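Local coordinates for regulatory protein MarR (Planctomyces limnophilus, PDB 3U2R) that probably acts as a DNA-binding transcription factor of the MarR family, with a winged helix-turn-helix fold and a helical dimerisation region, at residues A[34-39]-A[122-127]; A[41-45]-A[86-90]; A[51-57]-A[68-72]. All coordinates share one frame; numbering follows the deposited sequence.

Contact 1 (A[34-39]-A[122-127]); sequences IEEEIF and PVRQCH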
# COMPACT_ATOMS: atom_id res chain seq x y z
N ILE A 34 14.82 3.95 -10.62
CA ILE A 34 15.15 4.58 -9.33
C ILE A 34 16.63 4.33 -9.03
O ILE A 34 17.30 5.22 -8.56
CB ILE A 34 14.21 4.06 -8.19
CG1 ILE A 34 12.79 4.66 -8.40
CG2 ILE A 34 14.77 4.39 -6.76
CD1 ILE A 34 11.78 3.98 -7.60
N GLU A 35 17.11 3.13 -9.30
CA GLU A 35 18.55 2.80 -9.14
C GLU A 35 19.42 3.58 -10.10
O GLU A 35 20.48 4.11 -9.72
CB GLU A 35 18.76 1.32 -9.41
CG GLU A 35 18.24 0.49 -8.29
CD GLU A 35 18.36 -1.01 -8.40
OE1 GLU A 35 19.04 -1.48 -9.33
OE2 GLU A 35 18.05 -1.67 -7.37
N GLU A 36 18.99 3.67 -11.34
CA GLU A 36 19.77 4.42 -12.34
C GLU A 36 19.92 5.87 -11.86
O GLU A 36 21.03 6.37 -11.77
CB GLU A 36 19.11 4.34 -13.73
CG GLU A 36 20.00 4.48 -14.94
CD GLU A 36 19.58 3.77 -16.24
OE1 GLU A 36 20.42 3.71 -17.16
OE2 GLU A 36 18.40 3.36 -16.37
N GLU A 37 18.84 6.47 -11.35
CA GLU A 37 18.95 7.85 -10.89
C GLU A 37 19.89 8.01 -9.70
O GLU A 37 20.61 9.00 -9.64
CB GLU A 37 17.60 8.42 -10.58
CG GLU A 37 17.59 9.94 -10.49
CD GLU A 37 17.27 10.46 -9.10
OE1 GLU A 37 16.29 11.23 -8.97
OE2 GLU A 37 17.96 10.05 -8.14
N ILE A 38 19.92 7.08 -8.77
CA ILE A 38 20.82 7.25 -7.63
C ILE A 38 22.23 6.88 -8.06
O ILE A 38 23.14 7.57 -7.67
CB ILE A 38 20.38 6.52 -6.30
CG1 ILE A 38 21.36 6.86 -5.11
CG2 ILE A 38 20.34 5.02 -6.46
CD1 ILE A 38 21.37 8.41 -4.66
N PHE A 39 22.43 5.81 -8.84
CA PHE A 39 23.77 5.42 -9.19
C PHE A 39 24.40 6.44 -10.15
O PHE A 39 25.57 6.72 -10.00
CB PHE A 39 23.85 3.97 -9.75
CG PHE A 39 23.64 2.91 -8.71
CD1 PHE A 39 24.41 2.88 -7.55
CD2 PHE A 39 22.68 1.93 -8.88
CE1 PHE A 39 24.12 1.97 -6.53
CE2 PHE A 39 22.45 0.98 -7.87
CZ PHE A 39 23.17 1.00 -6.71
N PRO A 122 22.32 6.11 0.75
CA PRO A 122 21.58 6.39 -0.50
C PRO A 122 20.90 5.17 -1.13
O PRO A 122 19.79 5.28 -1.63
CB PRO A 122 22.69 6.91 -1.44
CG PRO A 122 23.79 7.38 -0.60
CD PRO A 122 23.71 6.63 0.70
N VAL A 123 21.54 4.00 -1.08
CA VAL A 123 21.00 2.76 -1.67
C VAL A 123 19.85 2.23 -0.82
O VAL A 123 18.82 1.86 -1.39
CB VAL A 123 22.13 1.71 -1.87
CG1 VAL A 123 21.59 0.32 -2.25
CG2 VAL A 123 23.06 2.20 -2.96
N ARG A 124 19.96 2.30 0.52
CA ARG A 124 18.86 1.86 1.35
C ARG A 124 17.65 2.78 1.08
O ARG A 124 16.54 2.27 0.92
CB ARG A 124 19.25 1.89 2.85
CG ARG A 124 18.13 1.41 3.78
CD ARG A 124 18.53 1.53 5.22
NE ARG A 124 18.52 2.94 5.59
CZ ARG A 124 19.55 3.68 6.00
NH1 ARG A 124 20.76 3.14 6.17
NH2 ARG A 124 19.38 4.97 6.26
N GLN A 125 17.88 4.11 0.94
CA GLN A 125 16.77 5.02 0.62
C GLN A 125 16.21 4.74 -0.75
O GLN A 125 15.02 4.87 -0.97
CB GLN A 125 17.15 6.47 0.71
CG GLN A 125 17.42 6.88 2.14
CD GLN A 125 18.09 8.21 2.33
OE1 GLN A 125 18.69 8.44 3.39
NE2 GLN A 125 17.97 9.16 1.39
N CYS A 126 17.07 4.42 -1.68
CA CYS A 126 16.65 4.01 -3.00
C CYS A 126 15.74 2.74 -2.92
O CYS A 126 14.72 2.72 -3.59
CB CYS A 126 17.88 3.81 -3.87
SG CYS A 126 17.78 2.51 -5.08
N HIS A 127 16.03 1.76 -2.04
CA HIS A 127 15.20 0.57 -1.90
C HIS A 127 13.90 0.90 -1.23
O HIS A 127 12.87 0.38 -1.63
CB HIS A 127 15.90 -0.56 -1.14
CG HIS A 127 17.11 -1.13 -1.84
ND1 HIS A 127 17.13 -1.37 -3.23
CD2 HIS A 127 18.25 -1.65 -1.31
CE1 HIS A 127 18.34 -1.83 -3.48
NE2 HIS A 127 19.01 -2.09 -2.36
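I38 packs between P122 and C126 where 34-39, from helix 18-40, runs antiparallel to 122-127, from helix 110-148, in the helical dimerisation part of a MarR-type fold; the axes are 9.9 Å apart and at 158°. The CG2 methyl of I38 sits 3.8 Å from C126 CB. The CG1-CD1 branch of I38, thrown anti to the backbone N (chi1 -176°), crosses the P122 ring at about a right angle, I38 CD1 lying 3.8 Å from P122 CB. Shortening this isoleucine to an alanine would probably leave P122 CB and C126 CB without their packing partner and open a gap between the helices. One turn earlier, I34 brings CG2 within 3.6 Å of C126 O, while C126 SG rests 3.8 Å from E35 CG. One turn on from E35, F39 CE1 lies 3.7 Å from V123 CG2, and A46 and Y49 of helix 46-58 close round the ring.

The example shows how an apolar seam borders on a polar one at a dimer interface: E35 OE2 hydrogen-bonds to T17 OG1 of the second subunit and to Q130 NE2. E35 OE2 also lies at the edge of the H127 ring, near its plane and 3.9 Å from H127 CE1, while H127 ND1 bonds to Q130 OE1.

Contact 2 (A[41-45]-A[86-90]); sequences QFELS and LDDRG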
# COMPACT_ATOMS: atom_id res chain seq x y z
N GLN A 41 24.49 9.54 -9.92
CA GLN A 41 25.10 10.59 -9.09
C GLN A 41 26.49 10.25 -8.65
O GLN A 41 27.24 11.16 -8.33
CB GLN A 41 24.26 10.89 -7.85
CG GLN A 41 22.94 11.57 -8.22
CD GLN A 41 22.01 11.64 -7.03
OE1 GLN A 41 20.84 11.24 -7.10
NE2 GLN A 41 22.48 12.19 -5.91
N PHE A 42 26.84 8.96 -8.61
CA PHE A 42 28.18 8.53 -8.27
C PHE A 42 28.96 8.06 -9.52
O PHE A 42 30.08 7.53 -9.40
CB PHE A 42 28.11 7.42 -7.24
CG PHE A 42 27.51 7.88 -5.92
CD1 PHE A 42 26.14 7.95 -5.75
CD2 PHE A 42 28.32 8.38 -4.91
CE1 PHE A 42 25.60 8.37 -4.55
CE2 PHE A 42 27.78 8.79 -3.70
CZ PHE A 42 26.43 8.79 -3.53
N GLU A 43 28.39 8.33 -10.72
CA GLU A 43 28.89 7.94 -12.00
C GLU A 43 29.08 6.41 -12.06
O GLU A 43 30.08 5.90 -12.54
CB GLU A 43 30.15 8.72 -12.35
CG GLU A 43 29.88 10.21 -12.55
CD GLU A 43 30.28 10.78 -13.90
OE1 GLU A 43 29.46 11.50 -14.51
OE2 GLU A 43 31.42 10.50 -14.36
N LEU A 44 28.07 5.69 -11.59
CA LEU A 44 28.04 4.23 -11.62
C LEU A 44 26.77 3.73 -12.22
O LEU A 44 25.80 4.45 -12.28
CB LEU A 44 28.09 3.64 -10.20
CG LEU A 44 29.32 3.84 -9.37
CD1 LEU A 44 29.04 3.36 -7.92
CD2 LEU A 44 30.50 3.12 -9.96
N SER A 45 26.78 2.46 -12.57
CA SER A 45 25.65 1.65 -12.97
C SER A 45 25.45 0.66 -11.86
O SER A 45 26.36 0.43 -11.04
CB SER A 45 25.93 0.92 -14.27
OG SER A 45 27.18 0.24 -14.19
N LEU A 86 36.06 1.27 -13.44
CA LEU A 86 36.35 1.14 -12.00
C LEU A 86 37.85 1.21 -11.70
O LEU A 86 38.24 1.83 -10.72
CB LEU A 86 35.78 -0.16 -11.41
CG LEU A 86 34.28 -0.32 -11.51
CD1 LEU A 86 33.88 -1.63 -10.88
CD2 LEU A 86 33.57 0.91 -10.87
N ASP A 87 38.68 0.59 -12.52
CA ASP A 87 40.18 0.68 -12.43
C ASP A 87 40.66 2.10 -12.66
O ASP A 87 41.49 2.59 -11.89
CB ASP A 87 40.84 -0.21 -13.47
CG ASP A 87 42.26 -0.64 -13.11
OD1 ASP A 87 43.00 0.16 -12.56
OD2 ASP A 87 42.62 -1.79 -13.41
N ASP A 88 40.09 2.82 -13.65
CA ASP A 88 40.56 4.18 -13.89
C ASP A 88 40.25 5.08 -12.73
O ASP A 88 41.00 6.00 -12.47
CB ASP A 88 39.95 4.77 -15.18
CG ASP A 88 40.41 4.06 -16.43
OD1 ASP A 88 41.54 3.49 -16.42
OD2 ASP A 88 39.64 4.05 -17.42
N ARG A 89 39.12 4.82 -12.04
CA ARG A 89 38.73 5.58 -10.87
C ARG A 89 39.51 5.16 -9.58
O ARG A 89 39.25 5.73 -8.51
CB ARG A 89 37.23 5.41 -10.60
CG ARG A 89 36.28 5.74 -11.77
CD ARG A 89 35.51 7.02 -11.61
NE ARG A 89 34.70 7.13 -10.39
CZ ARG A 89 33.41 6.83 -10.25
NH1 ARG A 89 32.72 6.31 -11.27
NH2 ARG A 89 32.79 7.03 -9.09
N GLY A 90 40.42 4.19 -9.66
CA GLY A 90 41.18 3.73 -8.49
C GLY A 90 40.28 2.95 -7.53
O GLY A 90 40.56 2.84 -6.36
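R89 reaches from the end of helix 78-88 to the carbonyls of F42 and E43, joining the end of helix 18-40 to the end of helix 78-88 of the winged helix-turn-helix. At one of them E43, with positive phi, is the C-prime residue of the Schellman motif that ends helix 18-40; at the other, G90 plays the corresponding part for helix 78-88, which by its place in the fold is the likely DNA-recognition helix.

R89 CB points toward the 41-45 loop. The aliphatic carbons and NE of the arginine span the distance between the helix ends, and bends at chi2 (-107°) and chi3 turn the guanidinium so that its two terminal nitrogens confront successive peptide groups. From CZ the fork divides. R89 NH2 donates to F42 O at 2.8 Å, arriving nearly along the C=O axis although the oxygen is tilted out of the guanidinium plane. R89 NH1 donates to E43 O at 3.0 Å with the opposite balance: this oxygen lies in the guanidinium plane, but the donor stands 51° out of the carbonyl plane, not on a lone pair. Neither bond is straight; the N-H...O angle at E43 is 134°. Two carbonyls just past the helix end are thus tied by one cationic group, which the partial negative charge of that end would probably favour. The carboxylate of E43 may add to this at longer range, E43 OE2 being 5.4 Å from R89 NH1.

Beneath this polar bridge the contact turns apolar. L44 and L86 cross at about a right angle, backed by L115 and L119 of helix 110-148 on the L44 side and by Q48 and L52 on the L86 side. L44 CD2 serves both layers, lying 3.9 Å from L86 CD2 and 4.1 Å from R89 NH1.

Contact 3 (A[51-57]-A[68-72]); sequences TLRLLRS and IADRL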
# COMPACT_ATOMS: atom_id res chain seq x y z
N THR A 51 29.32 -5.41 -8.96
CA THR A 51 30.74 -5.84 -9.01
C THR A 51 31.47 -5.39 -7.75
O THR A 51 32.13 -6.20 -7.07
CB THR A 51 31.39 -5.27 -10.27
OG1 THR A 51 30.66 -5.70 -11.42
CG2 THR A 51 32.82 -5.67 -10.40
N LEU A 52 31.35 -4.13 -7.37
CA LEU A 52 32.03 -3.69 -6.18
C LEU A 52 31.56 -4.47 -4.95
O LEU A 52 32.40 -4.87 -4.17
CB LEU A 52 31.83 -2.18 -5.96
CG LEU A 52 32.45 -1.23 -7.02
CD1 LEU A 52 31.98 0.22 -6.83
CD2 LEU A 52 34.00 -1.21 -6.96
N ARG A 53 30.25 -4.74 -4.79
CA ARG A 53 29.72 -5.50 -3.64
C ARG A 53 30.24 -6.93 -3.63
O ARG A 53 30.49 -7.50 -2.57
CB ARG A 53 28.18 -5.56 -3.68
CG ARG A 53 27.46 -4.32 -3.17
CD ARG A 53 27.14 -4.44 -1.70
NE ARG A 53 26.38 -5.64 -1.35
CZ ARG A 53 25.06 -5.81 -1.48
NH1 ARG A 53 24.31 -4.85 -1.97
NH2 ARG A 53 24.50 -6.96 -1.11
N LEU A 54 30.32 -7.52 -4.80
CA LEU A 54 30.84 -8.89 -4.96
C LEU A 54 32.33 -8.89 -4.56
O LEU A 54 32.77 -9.77 -3.83
CB LEU A 54 30.65 -9.32 -6.43
CG LEU A 54 31.14 -10.67 -6.89
CD1 LEU A 54 30.40 -11.81 -6.16
CD2 LEU A 54 30.90 -10.84 -8.36
N LEU A 55 33.09 -7.84 -4.95
CA LEU A 55 34.50 -7.83 -4.58
C LEU A 55 34.69 -7.57 -3.08
O LEU A 55 35.69 -8.03 -2.53
CB LEU A 55 35.33 -6.86 -5.43
CG LEU A 55 35.35 -7.21 -6.92
CD1 LEU A 55 36.15 -6.20 -7.70
CD2 LEU A 55 35.86 -8.59 -7.15
N ARG A 56 33.77 -6.89 -2.44
CA ARG A 56 33.82 -6.68 -0.98
C ARG A 56 33.68 -7.99 -0.23
O ARG A 56 34.37 -8.17 0.77
CB ARG A 56 32.74 -5.69 -0.49
CG ARG A 56 32.81 -5.45 1.06
CD ARG A 56 32.13 -4.18 1.57
NE ARG A 56 30.72 -4.03 1.18
CZ ARG A 56 29.96 -2.95 1.48
NH1 ARG A 56 28.70 -2.88 1.05
NH2 ARG A 56 30.46 -1.94 2.19
N SER A 57 32.85 -8.94 -0.74
CA SER A 57 32.62 -10.23 -0.07
C SER A 57 33.85 -11.11 -0.00
O SER A 57 33.87 -12.02 0.81
CB SER A 57 31.48 -11.00 -0.75
OG SER A 57 31.83 -11.48 -2.04
N ILE A 68 33.81 -13.30 -11.85
CA ILE A 68 32.95 -12.13 -11.60
C ILE A 68 31.75 -12.23 -12.54
O ILE A 68 30.62 -12.15 -12.10
CB ILE A 68 33.71 -10.79 -11.82
CG1 ILE A 68 34.80 -10.54 -10.72
CG2 ILE A 68 32.72 -9.61 -11.93
CD1 ILE A 68 35.65 -9.38 -10.97
N ALA A 69 32.02 -12.40 -13.85
CA ALA A 69 30.97 -12.49 -14.85
C ALA A 69 30.03 -13.67 -14.54
O ALA A 69 28.83 -13.48 -14.49
CB ALA A 69 31.59 -12.67 -16.23
N ASP A 70 30.59 -14.83 -14.19
CA ASP A 70 29.78 -16.00 -13.84
C ASP A 70 28.88 -15.73 -12.60
O ASP A 70 27.70 -16.08 -12.64
CB ASP A 70 30.71 -17.22 -13.61
CG ASP A 70 29.99 -18.45 -13.11
OD1 ASP A 70 30.06 -18.72 -11.89
OD2 ASP A 70 29.31 -19.11 -13.93
N ARG A 71 29.40 -15.06 -11.54
CA ARG A 71 28.62 -14.78 -10.31
C ARG A 71 27.55 -13.68 -10.51
O ARG A 71 26.49 -13.70 -9.85
CB ARG A 71 29.53 -14.39 -9.15
CG ARG A 71 30.29 -15.57 -8.55
CD ARG A 71 29.48 -16.29 -7.48
NE ARG A 71 29.28 -15.50 -6.27
CZ ARG A 71 30.17 -15.34 -5.28
NH1 ARG A 71 29.87 -14.62 -4.21
NH2 ARG A 71 31.38 -15.91 -5.37
N LEU A 72 27.82 -12.73 -11.42
CA LEU A 72 26.87 -11.67 -11.76
C LEU A 72 25.76 -12.25 -12.58
O LEU A 72 24.67 -12.34 -12.07
CB LEU A 72 27.56 -10.53 -12.54
CG LEU A 72 27.85 -9.23 -11.83
CD1 LEU A 72 28.50 -9.47 -10.51
CD2 LEU A 72 28.71 -8.37 -12.72
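T51 and I68 mark the nearest backbone approach, their CA atoms 7.2 Å apart, where helix 46-58 meets helix 65-71, the first helix of the helix-turn-helix. The contact illustrates how a short helix is fixed to a longer one by a few branched side chains. L54 is central. With CG anti to the backbone N (chi1 178°), its two methyls fork toward different partners. L54 CD2 meets L72 CD1 at 3.5 Å and lies farther from I68 CG2. L54 CD1 rests over one face of the R71 guanidinium, 3.5 Å from R71 NH1 and offset toward the rim. Bends at chi2 and chi3 curl R71 and bring that face of its guanidinium against the leucine methyl.

Deeper in, L55 and I68 cross at about a right angle, L55 CD2 3.9 Å from I68 CD1, with M63 of strand 63-64 against both; I79 of helix 78-88 also packs on I68. Nearer the start of 51-57, L72, just before the unmodelled 73-75, brings CD2 to 3.6 Å from T51 OG1. That hydroxyl is hydrogen-bonded to Q47 O, one turn back in its own helix, so the methyl packs against a polar group already engaged. Near the end of helix 46-58, S57 OG likewise turns back, donating to L54 O at 2.6 Å, in the carbonyl plane and on a lone pair.

In the fold
The three contacts are nested along the chain: contact 3 lies within the loop closed by contact 2, and contact 2 within that closed by contact 1. Their centres are 15 to 19 Å apart, contacts 1 and 3 being the most widely separated, on opposite sides of the chain's centre. Contact 2 touches both others: the F39 O to L44 N pair, a probable hydrogen bond, leads to contact 1, and L86 packing on L52 and T51 leads to contact 3. It physically joins the dimerisation helices 18-40 and 110-148 of contact 1 to helices 46-58 and 65-71 of contact 3, in the probable DNA-binding part, where R53 also salt-bridges E19 of the second subunit.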